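Local coordinates for protein prolyl oligopeptidase (Novosphingobium capsulatum, PDB 1YR2) that is a serine peptidase of family S9A that probably cleaves oligopeptides after proline and, less readily, after alanine, at residues Leu423-Ser427 with Phe428-Ala432; Tyr380-Ala384 with Lys385-Leu389; Pro504-Ala508 with Gly509-Trp513; Glu99-Met102 with Lys103-Asp107. All coordinates share one frame; numbering follows the deposited sequence.

Interaction 1. Residues Leu423-Ser427 with Phe428-Ala432; sequences LSFSS and FTQPA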
loop_
_atom_site.group_PDB
_atom_site.type_symbol
_atom_site.label_atom_id
_atom_site.label_comp_id
_atom_site.label_asym_id
_atom_site.label_seq_id
_atom_site.Cartn_x
_atom_site.Cartn_y
_atom_site.Cartn_z
ATOM N N LEU A 423 -12.762 -12.607 -1.950
ATOM C CA LEU A 423 -11.356 -12.261 -1.743
ATOM C C LEU A 423 -11.076 -10.978 -2.515
ATOM O O LEU A 423 -11.456 -10.866 -3.684
ATOM C CB LEU A 423 -10.487 -13.423 -2.279
ATOM C CG LEU A 423 -8.981 -13.420 -2.198
ATOM C CD1 LEU A 423 -8.575 -13.299 -0.758
ATOM C CD2 LEU A 423 -8.453 -14.772 -2.642
ATOM N N SER A 424 -10.398 -10.021 -1.894
ATOM C CA SER A 424 -10.009 -8.790 -2.547
ATOM C C SER A 424 -8.618 -8.963 -3.201
ATOM O O SER A 424 -7.683 -9.423 -2.560
ATOM C CB SER A 424 -10.028 -7.642 -1.532
ATOM O OG SER A 424 -9.634 -6.448 -2.184
ATOM N N PHE A 425 -8.499 -8.601 -4.472
ATOM C CA PHE A 425 -7.279 -8.847 -5.263
ATOM C C PHE A 425 -6.915 -7.573 -6.022
ATOM O O PHE A 425 -7.790 -6.901 -6.649
ATOM C CB PHE A 425 -7.515 -9.984 -6.222
ATOM C CG PHE A 425 -6.371 -10.265 -7.131
ATOM C CD1 PHE A 425 -5.302 -10.991 -6.691
ATOM C CD2 PHE A 425 -6.365 -9.787 -8.422
ATOM C CE1 PHE A 425 -4.249 -11.283 -7.543
ATOM C CE2 PHE A 425 -5.278 -10.037 -9.285
ATOM C CZ PHE A 425 -4.240 -10.792 -8.854
ATOM N N SER A 426 -5.622 -7.263 -6.083
ATOM C CA SER A 426 -5.170 -6.156 -6.918
ATOM C C SER A 426 -3.804 -6.468 -7.515
ATOM O O SER A 426 -3.077 -7.379 -7.037
ATOM C CB SER A 426 -5.146 -4.874 -6.114
ATOM O OG SER A 426 -3.958 -4.828 -5.345
ATOM N N SER A 427 -3.443 -5.770 -8.576
ATOM C CA SER A 427 -2.120 -5.931 -9.138
ATOM C C SER A 427 -1.811 -4.759 -10.049
ATOM O O SER A 427 -2.601 -3.865 -10.152
ATOM C CB SER A 427 -1.994 -7.260 -9.920
ATOM O OG SER A 427 -0.618 -7.591 -10.083
ATOM N N PHE A 428 -0.655 -4.773 -10.715
ATOM C CA PHE A 428 -0.247 -3.632 -11.534
ATOM C C PHE A 428 -1.239 -3.346 -12.657
ATOM O O PHE A 428 -1.352 -2.205 -13.094
ATOM C CB PHE A 428 1.160 -3.829 -12.083
ATOM C CG PHE A 428 2.177 -4.033 -11.036
ATOM C CD1 PHE A 428 2.576 -2.986 -10.243
ATOM C CD2 PHE A 428 2.698 -5.315 -10.780
ATOM C CE1 PHE A 428 3.503 -3.158 -9.236
ATOM C CE2 PHE A 428 3.689 -5.495 -9.795
ATOM C CZ PHE A 428 4.065 -4.408 -9.005
ATOM N N THR A 429 -2.001 -4.353 -13.096
ATOM C CA THR A 429 -3.012 -4.120 -14.132
ATOM C C THR A 429 -4.392 -4.479 -13.679
ATOM O O THR A 429 -5.302 -4.672 -14.506
ATOM C CB THR A 429 -2.692 -4.934 -15.379
ATOM O OG1 THR A 429 -2.515 -6.313 -14.985
ATOM C CG2 THR A 429 -1.337 -4.469 -15.936
ATOM N N GLN A 430 -4.586 -4.510 -12.378
ATOM C CA GLN A 430 -5.890 -4.834 -11.788
ATOM C C GLN A 430 -6.166 -3.945 -10.600
ATOM O O GLN A 430 -5.680 -4.190 -9.486
ATOM C CB GLN A 430 -5.932 -6.310 -11.420
ATOM C CG GLN A 430 -7.206 -6.789 -10.739
ATOM C CD GLN A 430 -8.385 -6.626 -11.630
ATOM O OE1 GLN A 430 -8.605 -7.455 -12.509
ATOM N NE2 GLN A 430 -9.147 -5.553 -11.428
ATOM N N PRO A 431 -6.948 -2.885 -10.780
ATOM C CA PRO A 431 -7.425 -2.151 -9.617
ATOM C C PRO A 431 -8.174 -3.082 -8.666
ATOM O O PRO A 431 -8.805 -4.038 -9.124
ATOM C CB PRO A 431 -8.357 -1.093 -10.225
ATOM C CG PRO A 431 -7.973 -1.025 -11.670
ATOM C CD PRO A 431 -7.505 -2.376 -12.041
ATOM N N ALA A 432 -8.119 -2.799 -7.362
ATOM C CA ALA A 432 -8.625 -3.692 -6.344
ATOM C C ALA A 432 -10.025 -4.106 -6.740
ATOM O O ALA A 432 -10.863 -3.268 -7.059
ATOM C CB ALA A 432 -8.673 -3.033 -5.033
#
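Gln430 O is approached by two donors of unequal strength from the strand it faces. Ser427 N makes a nearly straight 2.9 Å hydrogen bond to Gln430 O, lying in the carbonyl plane on a lone pair, while Ser426 CA offers a weaker C-H contact to the same oxygen at 3.3 Å. The pair belongs to a tight beta hairpin in a blade of the beta-propeller, closed by a type I turn from Ser427 to Gln430. The return bond, Gln430 N to Ser427 O at 3.1 Å, has a different geometry: the donor stands well above the carbonyl plane instead of on a lone pair. Ser427 and Gln430 send their side chains to the same face, but Ser427 OG finds its partner at Ile406 O. Phe425, further back on the strand, meets Gln430 CG with the edge of its ring, CD2 lying 3.9 Å from that methylene, and the two side chains cross at about a right angle. At the turn, Phe428 has CG opposite its carbonyl carbon (chi1 -58°), and its ring meets that of Phe477 and touches Val479, both on strand 473-481. Gln430 bends at chi2 (63°), and its amide curls round to the backbone of the following residue: Gln430 NE2 donates to Pro431 O at 2.8 Å, with the acceptor lying close to the amide plane.

Interaction 2. Residues Tyr380-Ala384 with Lys385-Leu389; sequences YIHDA and KSQVL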
loop_
_atom_site.group_PDB
_atom_site.type_symbol
_atom_site.label_atom_id
_atom_site.label_comp_id
_atom_site.label_asym_id
_atom_site.label_seq_id
_atom_site.Cartn_x
_atom_site.Cartn_y
_atom_site.Cartn_z
ATOM N N TYR A 380 -0.262 -15.219 2.577
ATOM C CA TYR A 380 1.140 -15.142 2.795
ATOM C C TYR A 380 1.785 -14.205 1.797
ATOM O O TYR A 380 1.266 -13.998 0.660
ATOM C CB TYR A 380 1.801 -16.529 2.628
ATOM C CG TYR A 380 1.537 -17.502 3.745
ATOM C CD1 TYR A 380 2.292 -17.492 4.903
ATOM C CD2 TYR A 380 0.528 -18.447 3.613
ATOM C CE1 TYR A 380 2.048 -18.424 5.918
ATOM C CE2 TYR A 380 0.261 -19.315 4.584
ATOM C CZ TYR A 380 1.035 -19.355 5.734
ATOM O OH TYR A 380 0.724 -20.315 6.705
ATOM N N ILE A 381 2.962 -13.704 2.169
ATOM C CA ILE A 381 3.830 -13.032 1.208
ATOM C C ILE A 381 4.890 -14.068 0.808
ATOM O O ILE A 381 5.782 -14.400 1.611
ATOM C CB ILE A 381 4.479 -11.768 1.758
ATOM C CG1 ILE A 381 3.428 -10.743 2.224
ATOM C CG2 ILE A 381 5.338 -11.121 0.665
ATOM C CD1 ILE A 381 2.420 -10.379 1.217
ATOM N N HIS A 382 4.741 -14.547 -0.418
ATOM C CA HIS A 382 5.577 -15.546 -1.053
ATOM C C HIS A 382 6.334 -14.935 -2.251
ATOM O O HIS A 382 5.757 -14.630 -3.273
ATOM C CB HIS A 382 4.659 -16.672 -1.545
ATOM C CG HIS A 382 5.394 -17.869 -2.066
ATOM N ND1 HIS A 382 6.085 -18.721 -1.235
ATOM C CD2 HIS A 382 5.542 -18.362 -3.325
ATOM C CE1 HIS A 382 6.642 -19.686 -1.958
ATOM N NE2 HIS A 382 6.343 -19.480 -3.231
ATOM N N ASP A 383 7.637 -14.783 -2.104
ATOM C CA ASP A 383 8.476 -14.088 -3.099
ATOM C C ASP A 383 7.847 -12.768 -3.590
ATOM O O ASP A 383 7.651 -12.543 -4.787
ATOM C CB ASP A 383 8.829 -15.000 -4.256
ATOM C CG ASP A 383 9.697 -16.190 -3.835
ATOM O OD1 ASP A 383 10.754 -16.032 -3.188
ATOM O OD2 ASP A 383 9.390 -17.341 -4.167
ATOM N N ALA A 384 7.553 -11.904 -2.636
ATOM C CA ALA A 384 7.116 -10.523 -2.879
ATOM C C ALA A 384 5.754 -10.340 -3.526
ATOM O O ALA A 384 5.504 -9.312 -4.071
ATOM C CB ALA A 384 8.205 -9.776 -3.667
ATOM N N LYS A 385 4.874 -11.329 -3.406
ATOM C CA LYS A 385 3.522 -11.280 -3.945
ATOM C C LYS A 385 2.683 -12.208 -3.048
ATOM O O LYS A 385 3.209 -12.916 -2.200
ATOM C CB LYS A 385 3.518 -11.750 -5.414
ATOM C CG LYS A 385 3.913 -13.281 -5.477
ATOM C CD LYS A 385 4.050 -13.858 -6.810
ATOM C CE LYS A 385 4.578 -15.322 -6.651
ATOM N NZ LYS A 385 5.966 -15.191 -6.110
ATOM N N SER A 386 1.383 -12.211 -3.232
ATOM C CA SER A 386 0.502 -12.990 -2.392
ATOM C C SER A 386 0.432 -14.456 -2.845
ATOM O O SER A 386 0.403 -14.751 -4.018
ATOM C CB SER A 386 -0.898 -12.374 -2.321
ATOM O OG SER A 386 -0.916 -11.169 -1.558
ATOM N N GLN A 387 0.425 -15.372 -1.877
ATOM C CA GLN A 387 -0.010 -16.734 -2.055
ATOM C C GLN A 387 -1.040 -17.007 -0.959
ATOM O O GLN A 387 -0.721 -16.848 0.229
ATOM C CB GLN A 387 1.151 -17.709 -1.873
ATOM C CG GLN A 387 0.731 -19.144 -2.053
ATOM C CD GLN A 387 1.882 -20.052 -2.070
ATOM O OE1 GLN A 387 2.549 -20.221 -1.053
ATOM N NE2 GLN A 387 2.119 -20.687 -3.225
ATOM N N VAL A 388 -2.254 -17.418 -1.336
ATOM C CA VAL A 388 -3.311 -17.698 -0.375
ATOM C C VAL A 388 -3.459 -19.204 -0.286
ATOM O O VAL A 388 -3.823 -19.855 -1.257
ATOM C CB VAL A 388 -4.647 -17.039 -0.770
ATOM C CG1 VAL A 388 -5.721 -17.329 0.325
ATOM C CG2 VAL A 388 -4.499 -15.511 -0.960
ATOM N N LEU A 389 -3.091 -19.774 0.865
ATOM C CA LEU A 389 -3.180 -21.195 1.084
ATOM C C LEU A 389 -4.433 -21.578 1.851
ATOM O O LEU A 389 -4.861 -20.883 2.780
ATOM C CB LEU A 389 -1.908 -21.704 1.798
ATOM C CG LEU A 389 -0.581 -21.504 1.069
ATOM C CD1 LEU A 389 0.657 -21.970 1.912
ATOM C CD2 LEU A 389 -0.626 -22.219 -0.233
HETATM O O HOH W 1 -0.806 -12.052 0.868
HETATM O O HOH W 2 7.292 -17.545 -6.180
#
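Tyr380 and Gln387 form an antiparallel hydrogen-bonded pair in a beta hairpin, the two middle strands of a propeller blade: Tyr380 N donates to Gln387 O at 2.9 Å, and Gln387 N returns the bond to Tyr380 O. Nearer the turn, His382 N donates to Lys385 O almost in line with the carbonyl bond.

The polar side-chain contacts gather at the tip. Lys385 has CG wedged between its backbone N and carbonyl carbon (chi1 66°) and bends at its last torsion, folding the chain back until Lys385 NZ makes a 2.9 Å hydrogen bond to His382 O. Gln463 OE1, on a strand of the hydrolase part, also accepts from this ammonium, and Asp383 OD1 bonds Tyr531 OH.

Among apolar groups, Leu389 CD1 comes within 3.8 Å of Tyr380 CE2, the side chains crossing at about a right angle. Flat groups also meet: the Gln387 amide runs beside the His382 ring, planes 19° apart, with OE1 over one face and Asp383 OD2 over the other; a hydrogen bond from ND1 to Asp364 fixes the ring's rotation.

One water joins Tyr380 O to Ser386 OG, which also bonds Ala409 N; another accepts from Lys385 NZ at 2.7 Å and donates to Asp383 OD2.

Interaction 3. Residues Pro504-Ala508 with Gly509-Trp513; sequences PWFSA and GFMTW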
loop_
_atom_site.group_PDB
_atom_site.type_symbol
_atom_site.label_atom_id
_atom_site.label_comp_id
_atom_site.label_asym_id
_atom_site.label_seq_id
_atom_site.Cartn_x
_atom_site.Cartn_y
_atom_site.Cartn_z
ATOM N N PRO A 504 2.773 -6.190 -5.279
ATOM C CA PRO A 504 1.976 -5.581 -6.347
ATOM C C PRO A 504 0.837 -4.671 -5.846
ATOM O O PRO A 504 0.182 -4.960 -4.870
ATOM C CB PRO A 504 1.403 -6.793 -7.104
ATOM C CG PRO A 504 2.408 -7.894 -6.861
ATOM C CD PRO A 504 2.804 -7.671 -5.406
ATOM N N TRP A 505 0.597 -3.602 -6.583
ATOM C CA TRP A 505 -0.529 -2.715 -6.359
ATOM C C TRP A 505 -0.887 -2.059 -7.691
ATOM O O TRP A 505 -0.093 -2.099 -8.627
ATOM C CB TRP A 505 -0.200 -1.672 -5.294
ATOM C CG TRP A 505 0.580 -0.472 -5.736
ATOM C CD1 TRP A 505 0.081 0.768 -5.992
ATOM C CD2 TRP A 505 1.987 -0.391 -5.964
ATOM N NE1 TRP A 505 1.093 1.617 -6.394
ATOM C CE2 TRP A 505 2.273 0.917 -6.384
ATOM C CE3 TRP A 505 3.037 -1.311 -5.889
ATOM C CZ2 TRP A 505 3.558 1.343 -6.685
ATOM C CZ3 TRP A 505 4.336 -0.882 -6.178
ATOM C CH2 TRP A 505 4.576 0.440 -6.579
ATOM N N PHE A 506 -2.032 -1.422 -7.734
ATOM C CA PHE A 506 -2.464 -0.749 -8.950
ATOM C C PHE A 506 -2.104 0.715 -8.884
ATOM O O PHE A 506 -2.578 1.431 -8.004
ATOM C CB PHE A 506 -3.988 -0.932 -9.233
ATOM C CG PHE A 506 -4.410 -0.210 -10.471
ATOM C CD1 PHE A 506 -4.099 -0.718 -11.682
ATOM C CD2 PHE A 506 -5.018 1.034 -10.399
ATOM C CE1 PHE A 506 -4.397 -0.028 -12.883
ATOM C CE2 PHE A 506 -5.341 1.737 -11.568
ATOM C CZ PHE A 506 -5.021 1.196 -12.813
ATOM N N SER A 507 -1.278 1.162 -9.829
ATOM C CA SER A 507 -0.888 2.539 -9.998
ATOM C C SER A 507 -1.434 3.024 -11.335
ATOM O O SER A 507 -1.061 2.474 -12.377
ATOM C CB SER A 507 0.656 2.628 -10.076
ATOM O OG SER A 507 1.073 3.896 -10.518
ATOM N N ALA A 508 -2.257 4.048 -11.299
ATOM C CA ALA A 508 -2.768 4.658 -12.517
ATOM C C ALA A 508 -1.625 5.241 -13.378
ATOM O O ALA A 508 -1.659 5.169 -14.604
ATOM C CB ALA A 508 -3.794 5.720 -12.183
ATOM N N GLY A 509 -0.619 5.840 -12.746
ATOM C CA GLY A 509 0.552 6.300 -13.468
ATOM C C GLY A 509 1.304 5.202 -14.197
ATOM O O GLY A 509 1.545 5.310 -15.394
ATOM N N PHE A 510 1.568 4.102 -13.533
ATOM C CA PHE A 510 2.292 2.997 -14.198
ATOM C C PHE A 510 1.436 2.392 -15.300
ATOM O O PHE A 510 1.955 2.053 -16.375
ATOM C CB PHE A 510 2.786 1.940 -13.249
ATOM C CG PHE A 510 3.850 2.449 -12.280
ATOM C CD1 PHE A 510 4.726 3.489 -12.647
ATOM C CD2 PHE A 510 3.945 1.919 -11.030
ATOM C CE1 PHE A 510 5.665 4.004 -11.718
ATOM C CE2 PHE A 510 4.909 2.396 -10.115
ATOM C CZ PHE A 510 5.743 3.438 -10.454
ATOM N N MET A 511 0.141 2.330 -15.075
ATOM C CA MET A 511 -0.780 1.773 -16.078
ATOM C C MET A 511 -0.824 2.603 -17.354
ATOM O O MET A 511 -1.027 2.070 -18.455
ATOM C CB MET A 511 -2.166 1.649 -15.491
ATOM C CG MET A 511 -3.158 0.859 -16.334
ATOM S SD MET A 511 -2.668 -0.909 -16.416
ATOM C CE MET A 511 -3.134 -1.132 -17.991
ATOM N N THR A 512 -0.669 3.909 -17.203
ATOM C CA THR A 512 -0.628 4.823 -18.339
ATOM C C THR A 512 0.539 4.423 -19.260
ATOM O O THR A 512 0.391 4.397 -20.493
ATOM C CB THR A 512 -0.456 6.297 -17.835
ATOM O OG1 THR A 512 -1.579 6.679 -17.038
ATOM C CG2 THR A 512 -0.389 7.326 -19.016
ATOM N N TRP A 513 1.714 4.182 -18.674
ATOM C CA TRP A 513 2.876 3.768 -19.445
ATOM C C TRP A 513 2.629 2.427 -20.123
ATOM O O TRP A 513 2.846 2.309 -21.317
ATOM C CB TRP A 513 4.112 3.655 -18.558
ATOM C CG TRP A 513 5.373 3.285 -19.193
ATOM C CD1 TRP A 513 5.919 2.053 -19.276
ATOM C CD2 TRP A 513 6.308 4.179 -19.826
ATOM N NE1 TRP A 513 7.125 2.114 -19.923
ATOM C CE2 TRP A 513 7.392 3.407 -20.267
ATOM C CE3 TRP A 513 6.339 5.553 -20.031
ATOM C CZ2 TRP A 513 8.508 3.956 -20.885
ATOM C CZ3 TRP A 513 7.470 6.116 -20.650
ATOM C CH2 TRP A 513 8.518 5.312 -21.084
HETATM O O HOH W 3 -0.502 6.655 -10.001
#
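Ser507 OG lies over one face of the Phe510 ring, with Ser507 CB 3.5 Å from Phe510 CD2, and the same hydroxyl is the helix N-cap. With the hydroxyl swung opposite the serine's own N (chi1 168°), Ser507 OG accepts from Phe510 N at 3.1 Å in an almost straight bond, capping the first turn of the helix. A water that accepts from Gly509 N lies close by. Trp505 comes to the same phenyl ring at its edge, CZ2 standing 3.8 Å from Phe510 CE2. Replacing Phe510 by an alanine would probably open a gap beside Trp505 CZ2 and strip the cover from Ser507 CB.

Met511 crosses Phe506 at a slant, meeting the edge of its ring: CG lies 3.8 Å from Phe506 CE1, and the sulfur, 5.4 Å from the ring centroid, makes a Met-aromatic contact. Thr512 grips one carbonyl twice, Thr512 OG1 (2.9 Å) and Thr512 N (3.1 Å) reaching Ala508 O from opposite faces of its plane.

The helix start is wedged among several elements: Phe510 stacks on Phe520 of strand 519-523 and meets Tyr493 of strand 490-493, Thr512 leans on helix 95-105, and Trp513 packs against helix 699-717.

Interaction 4. Residues Glu99-Met102 with Lys103-Asp107; sequences EKRM and KALID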
loop_
_atom_site.group_PDB
_atom_site.type_symbol
_atom_site.label_atom_id
_atom_site.label_comp_id
_atom_site.label_asym_id
_atom_site.label_seq_id
_atom_site.Cartn_x
_atom_site.Cartn_y
_atom_site.Cartn_z
ATOM N N GLU A 99 -1.386 12.312 -21.056
ATOM C CA GLU A 99 -2.293 13.033 -20.148
ATOM C C GLU A 99 -3.735 12.538 -20.320
ATOM O O GLU A 99 -4.449 12.406 -19.354
ATOM C CB GLU A 99 -2.281 14.535 -20.352
ATOM C CG GLU A 99 -3.150 15.282 -19.344
ATOM C CD GLU A 99 -3.168 16.806 -19.526
ATOM O OE1 GLU A 99 -3.741 17.311 -20.530
ATOM O OE2 GLU A 99 -2.619 17.520 -18.642
ATOM N N LYS A 100 -4.129 12.310 -21.568
ATOM C CA LYS A 100 -5.475 11.849 -21.881
ATOM C C LYS A 100 -5.684 10.417 -21.336
ATOM O O LYS A 100 -6.752 10.129 -20.798
ATOM C CB LYS A 100 -5.693 11.866 -23.380
ATOM C CG LYS A 100 -7.066 11.429 -23.861
ATOM C CD LYS A 100 -7.127 11.478 -25.398
ATOM C CE LYS A 100 -8.171 10.500 -25.959
ATOM N NZ LYS A 100 -9.536 11.071 -25.922
ATOM N N ARG A 101 -4.710 9.537 -21.532
ATOM C CA ARG A 101 -4.831 8.184 -21.016
ATOM C C ARG A 101 -4.964 8.209 -19.490
ATOM O O ARG A 101 -5.853 7.538 -18.936
ATOM C CB ARG A 101 -3.653 7.303 -21.418
ATOM C CG ARG A 101 -3.880 5.825 -21.136
ATOM C CD ARG A 101 -4.918 5.241 -22.050
ATOM N NE ARG A 101 -5.482 3.994 -21.580
ATOM C CZ ARG A 101 -6.595 3.886 -20.840
ATOM N NH1 ARG A 101 -7.213 4.958 -20.310
ATOM N NH2 ARG A 101 -7.022 2.688 -20.522
ATOM N N MET A 102 -4.103 8.964 -18.814
ATOM C CA MET A 102 -4.084 8.958 -17.359
ATOM C C MET A 102 -5.384 9.515 -16.781
ATOM O O MET A 102 -5.941 8.912 -15.891
ATOM C CB MET A 102 -2.937 9.728 -16.762
ATOM C CG MET A 102 -2.895 9.512 -15.243
ATOM S SD MET A 102 -1.371 9.914 -14.602
ATOM C CE MET A 102 -1.706 9.579 -12.714
ATOM N N LYS A 103 -5.860 10.631 -17.318
ATOM C CA LYS A 103 -7.122 11.196 -16.882
ATOM C C LYS A 103 -8.222 10.106 -16.964
ATOM O O LYS A 103 -9.046 9.989 -16.082
ATOM C CB LYS A 103 -7.505 12.392 -17.760
ATOM C CG LYS A 103 -6.802 13.723 -17.425
ATOM C CD LYS A 103 -7.457 14.931 -18.188
ATOM C CE LYS A 103 -6.618 16.211 -18.063
ATOM N NZ LYS A 103 -6.854 17.183 -19.209
ATOM N N ALA A 104 -8.235 9.320 -18.024
ATOM C CA ALA A 104 -9.323 8.379 -18.238
ATOM C C ALA A 104 -9.249 7.171 -17.269
ATOM O O ALA A 104 -10.266 6.520 -17.050
ATOM C CB ALA A 104 -9.339 7.910 -19.650
ATOM N N LEU A 105 -8.072 6.957 -16.674
ATOM C CA LEU A 105 -7.799 5.826 -15.758
ATOM C C LEU A 105 -8.120 6.087 -14.283
ATOM O O LEU A 105 -8.166 5.127 -13.488
ATOM C CB LEU A 105 -6.325 5.438 -15.839
ATOM C CG LEU A 105 -5.848 4.749 -17.109
ATOM C CD1 LEU A 105 -4.360 4.603 -17.115
ATOM C CD2 LEU A 105 -6.455 3.404 -17.205
ATOM N N ILE A 106 -8.326 7.349 -13.892
ATOM C CA ILE A 106 -8.455 7.723 -12.443
ATOM C C ILE A 106 -9.745 7.328 -11.727
ATOM O O ILE A 106 -9.707 6.837 -10.605
ATOM C CB ILE A 106 -8.299 9.282 -12.249
ATOM C CG1 ILE A 106 -6.936 9.757 -12.709
ATOM C CG2 ILE A 106 -8.506 9.674 -10.741
ATOM C CD1 ILE A 106 -5.800 8.886 -12.159
ATOM N N ASP A 107 -10.882 7.598 -12.345
ATOM C CA ASP A 107 -12.172 7.501 -11.694
ATOM C C ASP A 107 -12.861 6.270 -12.256
ATOM O O ASP A 107 -13.082 6.142 -13.489
ATOM C CB ASP A 107 -13.029 8.774 -11.895
ATOM C CG ASP A 107 -12.334 10.037 -11.347
ATOM O OD1 ASP A 107 -11.929 10.044 -10.156
ATOM O OD2 ASP A 107 -12.096 11.066 -12.045
#
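Glu99 and Lys103 both extend from the helix by well-defined torsions: Glu99 sets CG opposite its backbone N (chi1 -176°), Lys103 sets CG opposite its carbonyl carbon (chi1 -80°), and each chain then runs out straight. The carboxylate and ammonium meet one turn apart in a salt bridge, Lys103 NZ to Glu99 OE1 at 3.4 Å, a weak hydrogen bond. The other carboxylate oxygen, Glu99 OE2, pairs with Arg95, so an alanine at Glu99 would probably leave both Lys103 NZ and Arg95 without this acidic mate.

Arg101 bends at chi2 (70°), turning its guanidinium toward Leu105, one turn further along, so that Leu105 CD2 lies over one face, 3.4 Å from Arg101 NH2. Ala104 CB sits at the guanidinium edge. The polar rim is used elsewhere, Arg101 NE forming a salt bridge with Asp515 and NH2 bonding Thr453, so the leucine packs on the flat face of a guanidinium held at its rim.

Met102 CE approaches Ile106 CD1 at 4.2 Å, while Met102 O accepts from Leu105 N at 3.0 Å, the donor standing above the carbonyl plane.

Lys103 N bonds Glu99 O at 3.0 Å, four residues back. Leu105 N bonds Met102 O and, weakly, Arg101 O, a mixture common near the C-terminal end of an alpha-helix, here accompanied on its flank by an i to i+4 salt bridge.

How the interactions relate
The four contacts pass from sheet to helix and from interior to surface. Interactions 1 and 2 are hairpins in different propeller blades; the first is buried and largely backbone and apolar, whereas the second is partly buried, with charges and waters at its tip. Interactions 3 and 4 are helical, a capped start and a closing turn, and interaction 4, farthest from the chain centre, bears a solvent-side salt bridge. Interaction 3 is the hub: Phe428 of interaction 1 packs on Trp505 and Phe506, Ala384 of interaction 2 reaches Pro504, and Met102, Leu105 and Ile106 of interaction 4 press on Ala508 and Thr512. It thereby brings propeller hairpins and helix 95-105 onto the start of helix 508-514 in the hydrolase part.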